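Local coordinates for alcohol dehydrogenase (Thermus thermophilus, PDB 2EIH), which binds zinc through four cysteines and is probably a nicotinamide-dependent oxidoreductase acting on alcohols, at residues Ala154-Val158 and Val159-Gly163; Pro221-Pro224 and Lys225-Arg229. All coordinates share one frame; numbering follows the deposited sequence.

Contact 1 (Ala154-Val158 and Val159-Gly163); sequences AWQMV and VDKLG
V159 sets a methyl group over the face of the W155 indole, one turn earlier in the same helix. CG2 of V159 sits 3.6 Å from the centroid of the five-membered ring of W155 and 11° off its normal, a CH-pi contact, while CG1 of V159 packs 3.7 Å from W155 NE1. The indole swings under this methyl because CG of W155 lies anti to the backbone N (chi1 -178°). At the ring's edge, in its plane, a water links the two segments: it donates to D160 OD1 at 3.0 Å and accepts a weak bond from W155 NE1. Q156 and K161 instead run alongside each other in the same direction, CG of Q156 lying 4.1 Å from CD of K161, and the D160 side chain crosses that of Q156 at about a right angle. This C-terminal part of helix 148-161 widens from alpha to pi-type turns. V159 N still bonds to W155 O four residues back, but K161 N reaches Q156 O at 2.6 Å and almost straight (175°), and L162 N reaches M157 O. G163, with positive phi, then leads out of the helix. D160 OD2 is held by a salt bridge to R296. Beside the Rossmann-type parallel sheet, I186 of helix 180-189 packs against W155 and V158, helix 297-306 adds P299, I300 and F303 round the indole, and V240 of strand 236-241 meets M157, V158 and L162.

Contact 2 (Pro221-Pro224 and Lys225-Arg229); sequences PDWP and KEVRR
D222 and K225 both turn CG to the side of their own backbone N (chi1 -74° and -66°), and their side chains run alongside each other at the N-terminal start of helix 223-230, in the Rossmann-type domain, which as in its relatives probably binds the nucleotide cofactor. It is the aliphatic part of the lysine that lies against the aspartate, with K225 CD 3.5 Å from D222 CB. The charged ends stay apart, NZ of K225 being 4.4 Å from OD1 of D222, beyond a salt bridge although the opposite charges probably still attract. K225 N bonds to D222 O from above the carbonyl plane, and W223 O takes E226 N at 2.9 Å as well as a weak bond from V227 N, so one oxygen serves two amides in the first turn. W223 CG stands between its backbone N and carbonyl carbon (chi1 66°); the indole, with P224 CD over the rim of one face, lies alongside V227, whose CG2 meets its edge 4.0 Å from W223 CE3. V216 of strand 214-217 packs on both W223 and V227. Further along, R229 NE meets E226 OE2 on its syn side at 2.9 Å in a salt bridge, with OE2 in the guanidinium plane.

How the contacts relate
Followed from the N terminus, contact 1 comes first, in the C-terminal part of helix 148-161, before the chain enters strand 169-172 of the parallel six-stranded sheet. The chain then passes through helix 180-189, strand 193-198, helix 201-210 and strand 214-217 before contact 2 forms the beginning of helix 223-230, which leads on to strand 236-241. Both are local and in series, so neither closes a long loop, encloses or crosses the other. The centres of contact 1 and contact 2 lie about 24 Å apart, without touching. Contact 1 joins its helix to strand 236-241 and helices 180-189 and 297-306, whereas contact 2 packs against helix 248-254 and strand 214-217, an outermost strand of that sheet within this chain.

Contact 1 (Ala154-Val158 and Val159-Gly163)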
ATOM      1  N   ALA A 154      -9.515  16.756   6.706  1.00 20.56           N
ATOM      2  CA  ALA A 154      -8.114  16.853   7.081  1.00 19.23           C
ATOM      3  C   ALA A 154      -7.499  15.460   7.206  1.00 19.30           C
ATOM      4  O   ALA A 154      -6.321  15.260   6.913  1.00 20.36           O
ATOM      5  CB  ALA A 154      -7.981  17.595   8.404  1.00 19.61           C
ATOM      6  N   TRP A 155      -8.299  14.499   7.643  1.00 18.50           N
ATOM      7  CA  TRP A 155      -7.802  13.147   7.833  1.00 18.90           C
ATOM      8  C   TRP A 155      -7.472  12.446   6.518  1.00 19.49           C
ATOM      9  O   TRP A 155      -6.426  11.805   6.403  1.00 18.94           O
ATOM     10  CB  TRP A 155      -8.813  12.335   8.641  1.00 17.42           C
ATOM     11  CG  TRP A 155      -8.361  10.935   8.920  1.00 18.94           C
ATOM     12  CD1 TRP A 155      -8.296   9.901   8.035  1.00 18.06           C
ATOM     13  CD2 TRP A 155      -7.935  10.410  10.184  1.00 19.02           C
ATOM     14  NE1 TRP A 155      -7.872   8.764   8.670  1.00 19.25           N
ATOM     15  CE2 TRP A 155      -7.648   9.045   9.993  1.00 19.22           C
ATOM     16  CE3 TRP A 155      -7.789  10.958  11.466  1.00 18.87           C
ATOM     17  CZ2 TRP A 155      -7.202   8.215  11.030  1.00 20.67           C
ATOM     18  CZ3 TRP A 155      -7.350  10.142  12.496  1.00 19.98           C
ATOM     19  CH2 TRP A 155      -7.070   8.775  12.274  1.00 19.36           C
ATOM     20  N   GLN A 156      -8.353  12.568   5.529  1.00 19.09           N
ATOM     21  CA  GLN A 156      -8.094  11.944   4.239  1.00 20.36           C
ATOM     22  C   GLN A 156      -6.846  12.553   3.624  1.00 22.27           C
ATOM     23  O   GLN A 156      -6.040  11.840   3.038  1.00 22.72           O
ATOM     24  CB  GLN A 156      -9.271  12.115   3.269  1.00 20.03           C
ATOM     25  CG  GLN A 156      -9.062  11.355   1.954  1.00 20.76           C
ATOM     26  CD  GLN A 156     -10.304  11.257   1.084  1.00 23.34           C
ATOM     27  OE1 GLN A 156     -10.474  12.031   0.144  1.00 27.30           O
ATOM     28  NE2 GLN A 156     -11.186  10.308   1.401  1.00 22.99           N
ATOM     29  N   MET A 157      -6.682  13.864   3.767  1.00 23.37           N
ATOM     30  CA  MET A 157      -5.517  14.539   3.210  1.00 25.63           C
ATOM     31  C   MET A 157      -4.216  14.105   3.893  1.00 25.82           C
ATOM     32  O   MET A 157      -3.259  13.714   3.223  1.00 27.60           O
ATOM     33  CB  MET A 157      -5.676  16.061   3.313  1.00 26.43           C
ATOM     34  CG  MET A 157      -6.806  16.627   2.466  1.00 28.66           C
ATOM     35  SD  MET A 157      -6.864  18.450   2.539  1.00 32.99           S
ATOM     36  CE  MET A 157      -7.554  18.645   4.097  1.00 31.34           C
ATOM     37  N   VAL A 158      -4.194  14.149   5.224  1.00 24.63           N
ATOM     38  CA  VAL A 158      -3.017  13.780   6.014  1.00 23.65           C
ATOM     39  C   VAL A 158      -2.715  12.277   6.018  1.00 23.12           C
ATOM     40  O   VAL A 158      -1.635  11.847   5.620  1.00 24.22           O
ATOM     41  CB  VAL A 158      -3.195  14.276   7.481  1.00 24.12           C
ATOM     42  CG1 VAL A 158      -2.020  13.842   8.350  1.00 21.53           C
ATOM     43  CG2 VAL A 158      -3.324  15.796   7.490  1.00 21.58           C
ATOM     44  N   VAL A 159      -3.684  11.487   6.460  1.00 22.05           N
ATOM     45  CA  VAL A 159      -3.521  10.044   6.546  1.00 21.34           C
ATOM     46  C   VAL A 159      -3.535   9.273   5.207  1.00 23.71           C
ATOM     47  O   VAL A 159      -2.539   8.650   4.845  1.00 24.02           O
ATOM     48  CB  VAL A 159      -4.582   9.470   7.517  1.00 19.58           C
ATOM     49  CG1 VAL A 159      -4.383   7.982   7.709  1.00 17.42           C
ATOM     50  CG2 VAL A 159      -4.483  10.190   8.852  1.00 15.80           C
ATOM     51  N   ASP A 160      -4.644   9.319   4.471  1.00 25.40           N
ATOM     52  CA  ASP A 160      -4.750   8.602   3.198  1.00 26.81           C
ATOM     53  C   ASP A 160      -3.982   9.223   2.017  1.00 27.66           C
ATOM     54  O   ASP A 160      -3.167   8.560   1.387  1.00 29.89           O
ATOM     55  CB  ASP A 160      -6.234   8.419   2.834  1.00 25.79           C
ATOM     56  CG  ASP A 160      -7.035   7.737   3.950  1.00 29.76           C
ATOM     57  OD1 ASP A 160      -6.614   6.649   4.412  1.00 30.61           O
ATOM     58  OD2 ASP A 160      -8.090   8.273   4.359  1.00 28.46           O
ATOM     59  N   LYS A 161      -4.237  10.488   1.718  1.00 27.23           N
ATOM     60  CA  LYS A 161      -3.570  11.172   0.610  1.00 26.23           C
ATOM     61  C   LYS A 161      -2.073  11.401   0.799  1.00 25.38           C
ATOM     62  O   LYS A 161      -1.270  10.947  -0.009  1.00 28.00           O
ATOM     63  CB  LYS A 161      -4.242  12.524   0.357  1.00 28.01           C
ATOM     64  CG  LYS A 161      -5.114  12.581  -0.876  1.00 29.20           C
ATOM     65  CD  LYS A 161      -6.203  11.531  -0.917  1.00 23.21           C
ATOM     66  CE  LYS A 161      -7.028  11.766  -2.165  1.00 22.74           C
ATOM     67  NZ  LYS A 161      -8.005  10.707  -2.490  1.00 23.47           N
ATOM     68  N   LEU A 162      -1.695  12.107   1.856  1.00 22.68           N
ATOM     69  CA  LEU A 162      -0.289  12.402   2.098  1.00 22.55           C
ATOM     70  C   LEU A 162       0.491  11.274   2.768  1.00 24.04           C
ATOM     71  O   LEU A 162       1.725  11.259   2.726  1.00 24.43           O
ATOM     72  CB  LEU A 162      -0.165  13.665   2.951  1.00 22.34           C
ATOM     73  CG  LEU A 162      -0.728  14.952   2.350  1.00 20.53           C
ATOM     74  CD1 LEU A 162      -0.975  15.950   3.464  1.00 21.87           C
ATOM     75  CD2 LEU A 162       0.220  15.510   1.298  1.00 20.19           C
ATOM     76  N   GLY A 163      -0.218  10.335   3.390  1.00 24.62           N
ATOM     77  CA  GLY A 163       0.459   9.245   4.072  1.00 23.95           C
ATOM     78  C   GLY A 163       1.493   9.764   5.066  1.00 25.76           C
ATOM     79  O   GLY A 163       2.588   9.205   5.188  1.00 27.49           O
TER
HETATM   80  O   HOH W   1      -6.960   5.788   7.240  1.00 35.60           O

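Contact 2 (Pro221-Pro224 and Lys225-Arg229)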
ATOM      1  N   PRO A 221       7.003  38.387   0.535  1.00 78.30           N
ATOM      2  CA  PRO A 221       7.171  37.804  -0.801  1.00 77.70           C
ATOM      3  C   PRO A 221       8.167  36.646  -0.898  1.00 76.58           C
ATOM      4  O   PRO A 221       8.324  36.050  -1.966  1.00 77.37           O
ATOM      5  CB  PRO A 221       7.600  39.003  -1.639  1.00 78.05           C
ATOM      6  CG  PRO A 221       8.413  39.800  -0.671  1.00 78.21           C
ATOM      7  CD  PRO A 221       7.541  39.760   0.572  1.00 78.72           C
ATOM      8  N   ASP A 222       8.829  36.323   0.211  1.00 74.10           N
ATOM      9  CA  ASP A 222       9.820  35.248   0.226  1.00 71.70           C
ATOM     10  C   ASP A 222       9.605  34.229   1.338  1.00 69.02           C
ATOM     11  O   ASP A 222      10.563  33.614   1.807  1.00 68.75           O
ATOM     12  CB  ASP A 222      11.229  35.837   0.354  1.00 73.45           C
ATOM     13  CG  ASP A 222      11.715  36.480  -0.933  1.00 75.76           C
ATOM     14  OD1 ASP A 222      11.897  35.744  -1.928  1.00 76.88           O
ATOM     15  OD2 ASP A 222      11.911  37.719  -0.951  1.00 75.64           O
ATOM     16  N   TRP A 223       8.356  34.043   1.753  1.00 65.42           N
ATOM     17  CA  TRP A 223       8.054  33.090   2.811  1.00 61.12           C
ATOM     18  C   TRP A 223       8.417  31.647   2.434  1.00 58.64           C
ATOM     19  O   TRP A 223       8.787  30.848   3.298  1.00 57.84           O
ATOM     20  CB  TRP A 223       6.578  33.181   3.218  1.00 59.61           C
ATOM     21  CG  TRP A 223       5.606  32.772   2.162  1.00 58.16           C
ATOM     22  CD1 TRP A 223       5.025  33.572   1.212  1.00 57.98           C
ATOM     23  CD2 TRP A 223       5.100  31.458   1.940  1.00 57.35           C
ATOM     24  NE1 TRP A 223       4.190  32.833   0.417  1.00 56.45           N
ATOM     25  CE2 TRP A 223       4.219  31.530   0.839  1.00 57.05           C
ATOM     26  CE3 TRP A 223       5.308  30.221   2.561  1.00 55.97           C
ATOM     27  CZ2 TRP A 223       3.542  30.403   0.347  1.00 56.75           C
ATOM     28  CZ3 TRP A 223       4.637  29.108   2.074  1.00 56.20           C
ATOM     29  CH2 TRP A 223       3.768  29.206   0.977  1.00 55.77           C
ATOM     30  N   PRO A 224       8.325  31.295   1.139  1.00 56.56           N
ATOM     31  CA  PRO A 224       8.673  29.924   0.758  1.00 54.61           C
ATOM     32  C   PRO A 224      10.108  29.613   1.170  1.00 53.08           C
ATOM     33  O   PRO A 224      10.441  28.477   1.492  1.00 52.49           O
ATOM     34  CB  PRO A 224       8.499  29.936  -0.760  1.00 54.58           C
ATOM     35  CG  PRO A 224       7.421  30.957  -0.964  1.00 55.22           C
ATOM     36  CD  PRO A 224       7.856  32.053  -0.034  1.00 55.90           C
ATOM     37  N   LYS A 225      10.943  30.648   1.163  1.00 52.47           N
ATOM     38  CA  LYS A 225      12.349  30.527   1.516  1.00 50.73           C
ATOM     39  C   LYS A 225      12.532  30.191   2.981  1.00 49.71           C
ATOM     40  O   LYS A 225      13.500  29.527   3.360  1.00 47.46           O
ATOM     41  CB  LYS A 225      13.082  31.828   1.197  1.00 53.08           C
ATOM     42  CG  LYS A 225      13.153  32.135  -0.292  1.00 55.77           C
ATOM     43  CD  LYS A 225      13.743  33.514  -0.558  1.00 57.64           C
ATOM     44  CE  LYS A 225      13.998  33.726  -2.045  1.00 59.16           C
ATOM     45  NZ  LYS A 225      14.993  32.751  -2.594  1.00 60.81           N
ATOM     46  N   GLU A 226      11.606  30.652   3.814  1.00 49.32           N
ATOM     47  CA  GLU A 226      11.698  30.362   5.234  1.00 50.58           C
ATOM     48  C   GLU A 226      11.370  28.901   5.505  1.00 50.15           C
ATOM     49  O   GLU A 226      11.989  28.263   6.361  1.00 50.50           O
ATOM     50  CB  GLU A 226      10.778  31.285   6.038  1.00 51.42           C
ATOM     51  CG  GLU A 226      11.503  32.505   6.559  1.00 53.72           C
ATOM     52  CD  GLU A 226      12.693  32.128   7.431  1.00 54.76           C
ATOM     53  OE1 GLU A 226      12.477  31.577   8.531  1.00 55.93           O
ATOM     54  OE2 GLU A 226      13.845  32.363   7.009  1.00 53.54           O
ATOM     55  N   VAL A 227      10.404  28.364   4.771  1.00 48.85           N
ATOM     56  CA  VAL A 227      10.035  26.972   4.955  1.00 49.10           C
ATOM     57  C   VAL A 227      11.242  26.117   4.576  1.00 48.57           C
ATOM     58  O   VAL A 227      11.586  25.175   5.280  1.00 48.44           O
ATOM     59  CB  VAL A 227       8.812  26.600   4.087  1.00 49.11           C
ATOM     60  CG1 VAL A 227       8.412  25.158   4.329  1.00 48.25           C
ATOM     61  CG2 VAL A 227       7.652  27.525   4.418  1.00 49.17           C
ATOM     62  N   ARG A 228      11.895  26.459   3.472  1.00 48.94           N
ATOM     63  CA  ARG A 228      13.069  25.719   3.036  1.00 49.87           C
ATOM     64  C   ARG A 228      14.138  25.789   4.126  1.00 49.43           C
ATOM     65  O   ARG A 228      14.713  24.771   4.520  1.00 49.75           O
ATOM     66  CB  ARG A 228      13.626  26.322   1.746  1.00 52.82           C
ATOM     67  CG  ARG A 228      12.610  26.480   0.624  1.00 56.87           C
ATOM     68  CD  ARG A 228      12.315  25.168  -0.075  1.00 60.38           C
ATOM     69  NE  ARG A 228      13.488  24.647  -0.771  1.00 63.71           N
ATOM     70  CZ  ARG A 228      13.445  23.671  -1.675  1.00 65.30           C
ATOM     71  NH1 ARG A 228      14.563  23.261  -2.259  1.00 66.07           N
ATOM     72  NH2 ARG A 228      12.285  23.116  -2.008  1.00 64.19           N
ATOM     73  N   ARG A 229      14.399  26.999   4.615  1.00 49.34           N
ATOM     74  CA  ARG A 229      15.399  27.222   5.663  1.00 47.13           C
ATOM     75  C   ARG A 229      15.061  26.435   6.929  1.00 45.80           C
ATOM     76  O   ARG A 229      15.950  25.960   7.637  1.00 44.66           O
ATOM     77  CB  ARG A 229      15.476  28.718   6.003  1.00 47.57           C
ATOM     78  CG  ARG A 229      16.629  29.111   6.924  1.00 48.30           C
ATOM     79  CD  ARG A 229      16.491  30.554   7.408  1.00 49.49           C
ATOM     80  NE  ARG A 229      15.588  30.665   8.556  1.00 48.67           N
ATOM     81  CZ  ARG A 229      15.835  30.115   9.741  1.00 50.17           C
ATOM     82  NH1 ARG A 229      16.956  29.422   9.933  1.00 50.37           N
ATOM     83  NH2 ARG A 229      14.966  30.253  10.733  1.00 48.74           N
TER